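Long-range contacts in uronate isomerase (Caulobacter crescentus, PDB 2Q01), which catalyses the interconversion of D-glucuronate with D-fructuronate and of D-galacturonate with D-tagaturonate, in the pentose and glucuronate interconversion pathway: residues Q56-A64 against P96-A104; T171-Q179 against H235-A245. All coordinates share one frame; numbering follows the deposited sequence. Where two conformers were deposited one is given.

Contact 1 of 2, residues Q56-A64 against P96-A104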
loop_
_atom_site.group_PDB
_atom_site.type_symbol
_atom_site.label_atom_id
_atom_site.label_comp_id
_atom_site.label_asym_id
_atom_site.label_seq_id
_atom_site.Cartn_x
_atom_site.Cartn_y
_atom_site.Cartn_z
ATOM N N GLN B 56 -14.822 -21.330 -33.307
ATOM C CA GLN B 56 -14.073 -21.888 -34.438
ATOM C C GLN B 56 -12.643 -22.367 -34.147
ATOM O O GLN B 56 -12.288 -23.490 -34.506
ATOM C CB GLN B 56 -14.113 -20.947 -35.653
ATOM C CG GLN B 56 -13.907 -19.471 -35.342
ATOM C CD GLN B 56 -13.776 -18.626 -36.596
ATOM O OE1 GLN B 56 -14.677 -17.860 -36.938
ATOM N NE2 GLN B 56 -12.653 -18.767 -37.292
ATOM N N ASP B 57 -11.838 -21.530 -33.494
ATOM C CA ASP B 57 -10.411 -21.803 -33.296
ATOM C C ASP B 57 -10.016 -21.802 -31.829
ATOM O O ASP B 57 -10.731 -21.269 -30.985
ATOM C CB ASP B 57 -9.557 -20.743 -34.010
ATOM C CG ASP B 57 -9.656 -20.814 -35.521
ATOM O OD1 ASP B 57 -9.905 -21.912 -36.067
ATOM O OD2 ASP B 57 -9.464 -19.760 -36.167
ATOM N N ALA B 58 -8.853 -22.381 -31.543
ATOM C CA ALA B 58 -8.189 -22.213 -30.255
ATOM C C ALA B 58 -7.724 -20.766 -30.114
ATOM O O ALA B 58 -7.720 -20.211 -29.017
ATOM C CB ALA B 58 -7.006 -23.153 -30.149
ATOM N N THR B 59 -7.336 -20.169 -31.239
ATOM C CA THR B 59 -6.903 -18.780 -31.296
ATOM C C THR B 59 -8.078 -17.812 -31.107
ATOM O O THR B 59 -8.006 -16.898 -30.284
ATOM C CB THR B 59 -6.150 -18.508 -32.611
ATOM O OG1 THR B 59 -4.981 -19.334 -32.650
ATOM C CG2 THR B 59 -5.730 -17.047 -32.725
ATOM N N ASP B 60 -9.164 -18.037 -31.844
ATOM C CA ASP B 60 -10.344 -17.171 -31.774
ATOM C C ASP B 60 -11.089 -17.196 -30.441
ATOM O O ASP B 60 -11.810 -16.256 -30.118
ATOM C CB ASP B 60 -11.310 -17.475 -32.919
ATOM C CG ASP B 60 -11.182 -16.487 -34.057
ATOM O OD1 ASP B 60 -12.192 -15.822 -34.373
ATOM O OD2 ASP B 60 -10.071 -16.360 -34.622
ATOM N N LEU B 61 -10.903 -18.264 -29.674
ATOM C CA LEU B 61 -11.597 -18.430 -28.405
ATOM C C LEU B 61 -10.735 -18.003 -27.215
ATOM O O LEU B 61 -11.223 -17.352 -26.283
ATOM C CB LEU B 61 -12.059 -19.886 -28.250
ATOM C CG LEU B 61 -12.746 -20.340 -26.960
ATOM C CD1 LEU B 61 -14.148 -19.775 -26.844
ATOM C CD2 LEU B 61 -12.772 -21.848 -26.890
ATOM N N LEU B 62 -9.455 -18.365 -27.255
ATOM C CA LEU B 62 -8.576 -18.181 -26.102
ATOM C C LEU B 62 -7.573 -17.046 -26.267
ATOM O O LEU B 62 -7.337 -16.290 -25.328
ATOM C CB LEU B 62 -7.840 -19.487 -25.764
ATOM C CG LEU B 62 -8.681 -20.703 -25.352
ATOM C CD1 LEU B 62 -7.912 -21.986 -25.601
ATOM C CD2 LEU B 62 -9.130 -20.613 -23.896
ATOM N N LEU B 63 -6.996 -16.929 -27.460
ATOM C CA LEU B 63 -5.865 -16.032 -27.692
ATOM C C LEU B 63 -6.250 -14.625 -28.168
ATOM O O LEU B 63 -5.860 -13.633 -27.546
ATOM C CB LEU B 63 -4.863 -16.686 -28.652
ATOM C CG LEU B 63 -3.640 -15.896 -29.131
ATOM C CD1 LEU B 63 -2.745 -15.412 -27.982
ATOM C CD2 LEU B 63 -2.846 -16.753 -30.102
ATOM N N ALA B 64 -6.995 -14.549 -29.269
ATOM C CA ALA B 64 -7.348 -13.274 -29.903
ATOM C C ALA B 64 -8.231 -12.306 -29.089
ATOM O O ALA B 64 -7.940 -11.110 -29.068
ATOM C CB ALA B 64 -7.931 -13.502 -31.308
ATOM N N PRO B 96 -4.295 -18.882 -38.111
ATOM C CA PRO B 96 -4.672 -19.153 -36.716
ATOM C C PRO B 96 -3.763 -20.162 -36.017
ATOM O O PRO B 96 -3.525 -20.038 -34.816
ATOM C CB PRO B 96 -6.088 -19.724 -36.840
ATOM C CG PRO B 96 -6.620 -19.109 -38.063
ATOM C CD PRO B 96 -5.454 -19.041 -39.010
ATOM N N ARG B 97 -3.262 -21.138 -36.771
ATOM C CA ARG B 97 -2.329 -22.132 -36.254
ATOM C C ARG B 97 -0.995 -21.487 -35.899
ATOM O O ARG B 97 -0.410 -21.797 -34.858
ATOM C CB ARG B 97 -2.121 -23.244 -37.283
ATOM C CG ARG B 97 -1.607 -24.550 -36.711
ATOM C CD ARG B 97 -1.366 -25.548 -37.826
ATOM N NE ARG B 97 -1.696 -26.907 -37.410
ATOM C CZ ARG B 97 -2.873 -27.492 -37.618
ATOM N NH1 ARG B 97 -3.077 -28.731 -37.200
ATOM N NH2 ARG B 97 -3.846 -26.843 -38.245
ATOM N N GLU B 98 -0.528 -20.584 -36.760
ATOM C CA GLU B 98 0.724 -19.866 -36.523
ATOM C C GLU B 98 0.618 -18.866 -35.375
ATOM O O GLU B 98 1.583 -18.665 -34.638
ATOM C CB GLU B 98 1.226 -19.174 -37.797
ATOM C CG GLU B 98 1.945 -20.101 -38.785
ATOM C CD GLU B 98 3.199 -20.766 -38.210
ATOM O OE1 GLU B 98 3.448 -21.941 -38.548
ATOM O OE2 GLU B 98 3.936 -20.125 -37.427
ATOM N N ALA B 99 -0.551 -18.242 -35.235
ATOM C CA ALA B 99 -0.838 -17.365 -34.099
ATOM C C ALA B 99 -0.735 -18.131 -32.781
ATOM O O ALA B 99 -0.096 -17.666 -31.834
ATOM C CB ALA B 99 -2.215 -16.722 -34.250
ATOM N N TRP B 100 -1.350 -19.316 -32.751
ATOM C CA TRP B 100 -1.289 -20.230 -31.616
ATOM C C TRP B 100 0.131 -20.726 -31.334
ATOM O O TRP B 100 0.504 -20.902 -30.177
ATOM C CB TRP B 100 -2.218 -21.423 -31.837
ATOM C CG TRP B 100 -2.282 -22.331 -30.652
ATOM C CD1 TRP B 100 -1.589 -23.494 -30.465
ATOM C CD2 TRP B 100 -3.060 -22.132 -29.467
ATOM N NE1 TRP B 100 -1.892 -24.034 -29.238
ATOM C CE2 TRP B 100 -2.794 -23.219 -28.607
ATOM C CE3 TRP B 100 -3.959 -21.140 -29.050
ATOM C CZ2 TRP B 100 -3.396 -23.343 -27.353
ATOM C CZ3 TRP B 100 -4.560 -21.268 -27.802
ATOM C CH2 TRP B 100 -4.274 -22.362 -26.971
ATOM N N ARG B 101 0.903 -20.947 -32.394
ATOM C CA ARG B 101 2.299 -21.369 -32.290
ATOM C C ARG B 101 3.169 -20.339 -31.561
ATOM O O ARG B 101 4.042 -20.714 -30.777
ATOM C CB ARG B 101 2.870 -21.616 -33.688
ATOM C CG ARG B 101 3.918 -22.712 -33.781
ATOM C CD ARG B 101 3.263 -24.056 -34.069
ATOM N NE ARG B 101 2.479 -24.035 -35.303
ATOM C CZ ARG B 101 2.950 -24.363 -36.502
ATOM N NH1 ARG B 101 4.212 -24.744 -36.649
ATOM N NH2 ARG B 101 2.154 -24.307 -37.559
ATOM N N VAL B 102 2.926 -19.052 -31.830
ATOM C CA VAL B 102 3.673 -17.950 -31.207
ATOM C C VAL B 102 3.330 -17.845 -29.722
ATOM O O VAL B 102 4.218 -17.670 -28.887
ATOM C CB VAL B 102 3.423 -16.594 -31.932
ATOM C CG1 VAL B 102 4.127 -15.443 -31.217
ATOM C CG2 VAL B 102 3.899 -16.662 -33.372
ATOM N N PHE B 103 2.041 -17.973 -29.405
ATOM C CA PHE B 103 1.576 -17.979 -28.021
ATOM C C PHE B 103 2.167 -19.138 -27.224
ATOM O O PHE B 103 2.628 -18.949 -26.094
ATOM C CB PHE B 103 0.050 -18.041 -27.962
ATOM C CG PHE B 103 -0.489 -18.336 -26.593
ATOM C CD1 PHE B 103 -0.369 -17.404 -25.565
ATOM C CD2 PHE B 103 -1.112 -19.549 -26.324
ATOM C CE1 PHE B 103 -0.857 -17.677 -24.295
ATOM C CE2 PHE B 103 -1.604 -19.829 -25.054
ATOM C CZ PHE B 103 -1.476 -18.892 -24.041
ATOM N N ALA B 104 2.130 -20.329 -27.818
ATOM C CA ALA B 104 2.650 -21.541 -27.198
ATOM C C ALA B 104 4.137 -21.413 -26.892
ATOM O O ALA B 104 4.577 -21.775 -25.793
ATOM C CB ALA B 104 2.402 -22.725 -28.088
#

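Contact 2 of 2, residues T171-Q179 against H235-A245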
loop_
_atom_site.group_PDB
_atom_site.type_symbol
_atom_site.label_atom_id
_atom_site.label_comp_id
_atom_site.label_asym_id
_atom_site.label_seq_id
_atom_site.Cartn_x
_atom_site.Cartn_y
_atom_site.Cartn_z
ATOM N N THR B 171 -23.034 -6.963 -20.478
ATOM C CA THR B 171 -23.009 -5.507 -20.283
ATOM C C THR B 171 -23.278 -4.737 -21.582
ATOM O O THR B 171 -22.490 -4.812 -22.532
ATOM C CB THR B 171 -21.674 -5.059 -19.630
ATOM O OG1 THR B 171 -21.475 -5.783 -18.410
ATOM C CG2 THR B 171 -21.683 -3.581 -19.318
ATOM N N GLU B 172 -24.400 -4.015 -21.617
ATOM C CA GLU B 172 -24.801 -3.230 -22.798
ATOM C C GLU B 172 -25.071 -1.776 -22.436
ATOM O O GLU B 172 -25.427 -1.468 -21.300
ATOM C CB GLU B 172 -26.057 -3.799 -23.483
ATOM C CG GLU B 172 -26.368 -5.287 -23.267
ATOM C CD GLU B 172 -25.442 -6.239 -23.999
ATOM O OE1 GLU B 172 -24.778 -7.037 -23.314
ATOM O OE2 GLU B 172 -25.386 -6.207 -25.249
ATOM N N GLY B 173 -24.898 -0.885 -23.408
ATOM C CA GLY B 173 -25.275 0.516 -23.255
ATOM C C GLY B 173 -26.716 0.758 -23.670
ATOM O O GLY B 173 -27.334 -0.108 -24.284
ATOM N N PRO B 174 -27.257 1.951 -23.357
ATOM C CA PRO B 174 -28.638 2.345 -23.679
ATOM C C PRO B 174 -28.875 2.528 -25.176
ATOM O O PRO B 174 -30.023 2.516 -25.628
ATOM C CB PRO B 174 -28.802 3.697 -22.973
ATOM C CG PRO B 174 -27.607 3.875 -22.127
ATOM C CD PRO B 174 -26.526 3.029 -22.675
ATOM N N HIS B 175 -27.787 2.702 -25.923
ATOM C CA HIS B 175 -27.823 2.884 -27.365
ATOM C C HIS B 175 -27.857 1.583 -28.172
ATOM O O HIS B 175 -28.202 1.607 -29.352
ATOM C CB HIS B 175 -26.645 3.757 -27.819
ATOM C CG HIS B 175 -25.299 3.196 -27.476
ATOM N ND1 HIS B 175 -24.731 3.327 -26.226
ATOM C CD2 HIS B 175 -24.399 2.519 -28.227
ATOM C CE1 HIS B 175 -23.548 2.739 -26.217
ATOM N NE2 HIS B 175 -23.322 2.242 -27.420
ATOM N N GLU B 176 -27.503 0.456 -27.551
ATOM C CA GLU B 176 -27.582 -0.850 -28.237
ATOM C C GLU B 176 -28.857 -1.640 -27.927
ATOM O O GLU B 176 -29.518 -1.385 -26.913
ATOM C CB GLU B 176 -26.324 -1.699 -28.013
ATOM C CG GLU B 176 -25.468 -1.290 -26.824
ATOM C CD GLU B 176 -24.085 -1.918 -26.852
ATOM O OE1 GLU B 176 -23.696 -2.471 -27.904
ATOM O OE2 GLU B 176 -23.386 -1.859 -25.820
ATOM N N SER B 177 -29.190 -2.587 -28.810
ATOM C CA SER B 177 -30.420 -3.371 -28.677
ATOM C C SER B 177 -30.257 -4.567 -27.744
ATOM O O SER B 177 -29.160 -5.114 -27.590
ATOM C CB SER B 177 -30.933 -3.833 -30.046
ATOM O OG SER B 177 -30.152 -4.892 -30.569
ATOM N N LEU B 178 -31.366 -4.960 -27.125
ATOM C CA LEU B 178 -31.407 -6.134 -26.258
ATOM C C LEU B 178 -32.014 -7.321 -27.019
ATOM O O LEU B 178 -32.735 -8.161 -26.464
ATOM C CB LEU B 178 -32.170 -5.811 -24.974
ATOM C CG LEU B 178 -31.552 -4.689 -24.137
ATOM C CD1 LEU B 178 -32.462 -4.335 -22.987
ATOM C CD2 LEU B 178 -30.167 -5.082 -23.634
ATOM N N GLN B 179 -31.686 -7.349 -28.309
ATOM C CA GLN B 179 -32.094 -8.343 -29.291
ATOM C C GLN B 179 -31.806 -9.779 -28.843
ATOM O O GLN B 179 -32.693 -10.633 -28.844
ATOM C CB GLN B 179 -31.313 -8.043 -30.574
ATOM C CG GLN B 179 -31.823 -8.670 -31.850
ATOM C CD GLN B 179 -30.908 -8.389 -33.032
ATOM O OE1 GLN B 179 -30.951 -9.094 -34.042
ATOM N NE2 GLN B 179 -30.070 -7.362 -32.910
ATOM N N HIS B 235 -33.158 7.861 -20.508
ATOM C CA HIS B 235 -32.435 6.979 -19.595
ATOM C C HIS B 235 -33.377 6.106 -18.778
ATOM O O HIS B 235 -33.081 4.937 -18.531
ATOM C CB HIS B 235 -31.557 7.783 -18.648
ATOM C CG HIS B 235 -30.188 8.067 -19.174
ATOM N ND1 HIS B 235 -29.260 7.075 -19.405
ATOM C CD2 HIS B 235 -29.572 9.235 -19.473
ATOM C CE1 HIS B 235 -28.139 7.616 -19.847
ATOM N NE2 HIS B 235 -28.301 8.925 -19.894
ATOM N N ARG B 236 -34.501 6.682 -18.355
ATOM C CA ARG B 236 -35.507 5.957 -17.587
ATOM C C ARG B 236 -36.163 4.858 -18.414
ATOM O O ARG B 236 -36.321 3.732 -17.936
ATOM C CB ARG B 236 -36.569 6.907 -17.048
ATOM C CG ARG B 236 -36.108 7.755 -15.889
ATOM C CD ARG B 236 -37.268 8.541 -15.284
ATOM N NE ARG B 236 -36.794 9.800 -14.713
ATOM C CZ ARG B 236 -36.902 10.988 -15.304
ATOM N NH1 ARG B 236 -37.496 11.107 -16.488
ATOM N NH2 ARG B 236 -36.422 12.066 -14.701
ATOM N N LEU B 237 -36.523 5.190 -19.653
ATOM C CA LEU B 237 -37.136 4.237 -20.573
ATOM C C LEU B 237 -36.190 3.100 -20.959
ATOM O O LEU B 237 -36.621 1.957 -21.111
ATOM C CB LEU B 237 -37.655 4.945 -21.829
ATOM C CG LEU B 237 -38.851 5.899 -21.708
ATOM C CD1 LEU B 237 -39.242 6.400 -23.084
ATOM C CD2 LEU B 237 -40.053 5.264 -21.007
ATOM N N ARG B 238 -34.906 3.415 -21.111
ATOM C CA ARG B 238 -33.912 2.399 -21.448
ATOM C C ARG B 238 -33.587 1.506 -20.261
ATOM O O ARG B 238 -33.430 0.304 -20.422
ATOM C CB ARG B 238 -32.640 3.021 -22.038
ATOM C CG ARG B 238 -32.814 3.540 -23.465
ATOM C CD ARG B 238 -33.442 2.502 -24.362
ATOM N NE ARG B 238 -32.487 1.484 -24.778
ATOM C CZ ARG B 238 -32.822 0.280 -25.228
ATOM N NH1 ARG B 238 -31.878 -0.575 -25.596
ATOM N NH2 ARG B 238 -34.098 -0.072 -25.305
ATOM N N ARG B 239 -33.517 2.095 -19.071
ATOM C CA ARG B 239 -33.334 1.330 -17.846
ATOM C C ARG B 239 -34.469 0.340 -17.622
ATOM O O ARG B 239 -34.219 -0.803 -17.238
ATOM C CB ARG B 239 -33.190 2.257 -16.644
ATOM C CG ARG B 239 -31.780 2.774 -16.460
ATOM C CD ARG B 239 -31.751 3.998 -15.569
ATOM N NE ARG B 239 -32.003 3.663 -14.172
ATOM C CZ ARG B 239 -31.056 3.574 -13.241
ATOM N NH1 ARG B 239 -29.786 3.797 -13.547
ATOM N NH2 ARG B 239 -31.383 3.266 -11.997
ATOM N N GLN B 240 -35.701 0.782 -17.880
ATOM C CA GLN B 240 -36.887 -0.070 -17.798
ATOM C C GLN B 240 -36.798 -1.262 -18.746
ATOM O O GLN B 240 -37.125 -2.383 -18.361
ATOM C CB GLN B 240 -38.163 0.738 -18.078
ATOM C CG GLN B 240 -39.458 0.025 -17.701
ATOM C CD GLN B 240 -39.422 -0.562 -16.295
ATOM O OE1 GLN B 240 -39.223 0.156 -15.308
ATOM N NE2 GLN B 240 -39.610 -1.875 -16.201
ATOM N N ALA B 241 -36.345 -1.006 -19.974
ATOM C CA ALA B 241 -36.119 -2.045 -20.979
ATOM C C ALA B 241 -35.072 -3.072 -20.546
ATOM O O ALA B 241 -35.171 -4.243 -20.899
ATOM C CB ALA B 241 -35.717 -1.416 -22.304
ATOM N N PHE B 242 -34.074 -2.622 -19.788
ATOM C CA PHE B 242 -33.026 -3.496 -19.265
ATOM C C PHE B 242 -33.556 -4.368 -18.128
ATOM O O PHE B 242 -33.259 -5.559 -18.071
ATOM C CB PHE B 242 -31.821 -2.678 -18.797
ATOM C CG PHE B 242 -30.844 -2.331 -19.892
ATOM C CD1 PHE B 242 -31.201 -1.486 -20.938
ATOM C CD2 PHE B 242 -29.544 -2.827 -19.857
ATOM C CE1 PHE B 242 -30.294 -1.152 -21.940
ATOM C CE2 PHE B 242 -28.627 -2.502 -20.854
ATOM C CZ PHE B 242 -29.004 -1.667 -21.898
ATOM N N ILE B 243 -34.338 -3.760 -17.237
ATOM C CA ILE B 243 -35.052 -4.459 -16.162
ATOM C C ILE B 243 -35.939 -5.579 -16.712
ATOM O O ILE B 243 -35.916 -6.708 -16.205
ATOM C CB ILE B 243 -35.893 -3.458 -15.320
ATOM C CG1 ILE B 243 -34.964 -2.581 -14.488
ATOM C CG2 ILE B 243 -36.881 -4.175 -14.394
ATOM C CD1 ILE B 243 -35.552 -1.262 -14.110
ATOM N N ASP B 244 -36.691 -5.257 -17.765
ATOM C CA ASP B 244 -37.535 -6.219 -18.471
ATOM C C ASP B 244 -36.726 -7.333 -19.141
ATOM O O ASP B 244 -37.246 -8.424 -19.384
ATOM C CB ASP B 244 -38.405 -5.505 -19.511
ATOM C CG ASP B 244 -39.456 -4.600 -18.882
ATOM O OD1 ASP B 244 -39.937 -3.685 -19.584
ATOM O OD2 ASP B 244 -39.806 -4.796 -17.697
ATOM N N ALA B 245 -35.458 -7.050 -19.428
ATOM C CA ALA B 245 -34.525 -8.040 -19.960
ATOM C C ALA B 245 -33.777 -8.776 -18.837
ATOM O O ALA B 245 -32.891 -9.597 -19.099
ATOM C CB ALA B 245 -33.544 -7.378 -20.918
#

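Contact 1 of 2, residues Q56-A64 against P96-A104
The short helix 58-63 runs beside helix 96-104 with its axis 9.3 Å away and the two N-to-C directions 44° apart, and the backbones come nearest at Thr-59 and Trp-100. Thr-59 carries the polar part of the contact: its OG1, tilted from the carbonyl plane, donates a 2.7 Å hydrogen bond to Pro-96 O. The same oxygen accepts the helical N-H of Trp-100 from the other face of that plane, so one carbonyl serves both helices. Threonine suits the spot because it is two-sided. With CG2 anti to the backbone N and OG1 beside it (chi1 -62°), the hydroxyl meets the carbonyl while the methyl rests on Ala-99 CB. The indole of Trp-100 is held between two side chains: Ala-58 CB makes a CH-pi contact over one face, 4.0 Å from the centroid of the six-membered ring, and Phe-103 CD2 lies over the opposite face. The small alanines at 58 and 99 let the helices approach. Leu-62 CD1 lies 3.9 Å from Trp-100 CH2. Farther along, Leu-63 straddles the next turn, CD2 on Ala-99 O and CD1 against Phe-103 CB. Ala-58 and Thr-59 also touch Phe-142 of helix 138-149, which extends the apolar packing. In this buried, mostly apolar contact the Thr-59 hydroxyl thus has its need met by Pro-96 O, whose carbonyl still serves its own helix.

Contact 2 of 2, residues T171-Q179 against H235-A245
Arg-238 and Phe-242, one turn apart on helix 235-244, receive the loop 171-179 in two different ways. The tight part centres on the Phe-242 ring and the stem of Arg-238. Leu-178 crosses the ring at about a right angle, and its CD1 sits over one face, 4.0 Å from the centroid; the same methyl lies 3.8 Å from Ala-245 CB. At the rim, Gly-173 O approaches Phe-242 CZ in the ring plane, 3.3 Å away, a placement that brings the carbonyl to the electropositive ring hydrogens. Proline, with its fixed phi, suits the second position of the type I turn from Gly-173 to Glu-176, and Pro-174 lays CB against Arg-238 CB. The turn is braced by Gly-173 N, which donates to the anti lone pair of Glu-176 OE2 at 3.0 Å. Arg-238, bent at chi2 and chi3 (-50° and -78°), curls back so that NE donates to Pro-174 O at 2.8 Å, with an N-H...O angle of 145°.

Toward the solvent the grip slackens. Arg-238 NH1 makes only a weak bond to Glu-176 O, and exposed Ser-177 barely touches the helix. A leucine in place of Arg-238 would probably leave Pro-174 O with one donor fewer and Glu-176 O without its weak bond, the turn less firmly tied to the helix. Pro-174 O has a second donor in Thr-220 of helix 210-221, whose Phe-217 also packs on Pro-174 and Arg-238. The loop, which joins strand 165-169 to helix 179-186, packs against both helix 210-221 and helix 228-244.

How the contacts relate
From the N terminus, contact 1 comes first of the pair: helix 96-104 returns to helix 58-63 and closes a loop of 31 residues that includes helix 67-74. The chain then passes through helices 114-126, 138-149 and 156-162 and strand 165-169 before contact 2 opens. That contact closes a longer loop of 55 residues, with most of helix 179-186, strand 192-194, helix 210-221 and the start of helix 228-244. The two follow in series, neither nesting nor crossing, with centres about 34 Å apart and nearest atoms about 17 Å apart. Contact 1 joins two helices ahead of strand 165-169, whereas contact 2 anchors the loop leaving that parallel strand to a later helix of this TIM-barrel-clan protein.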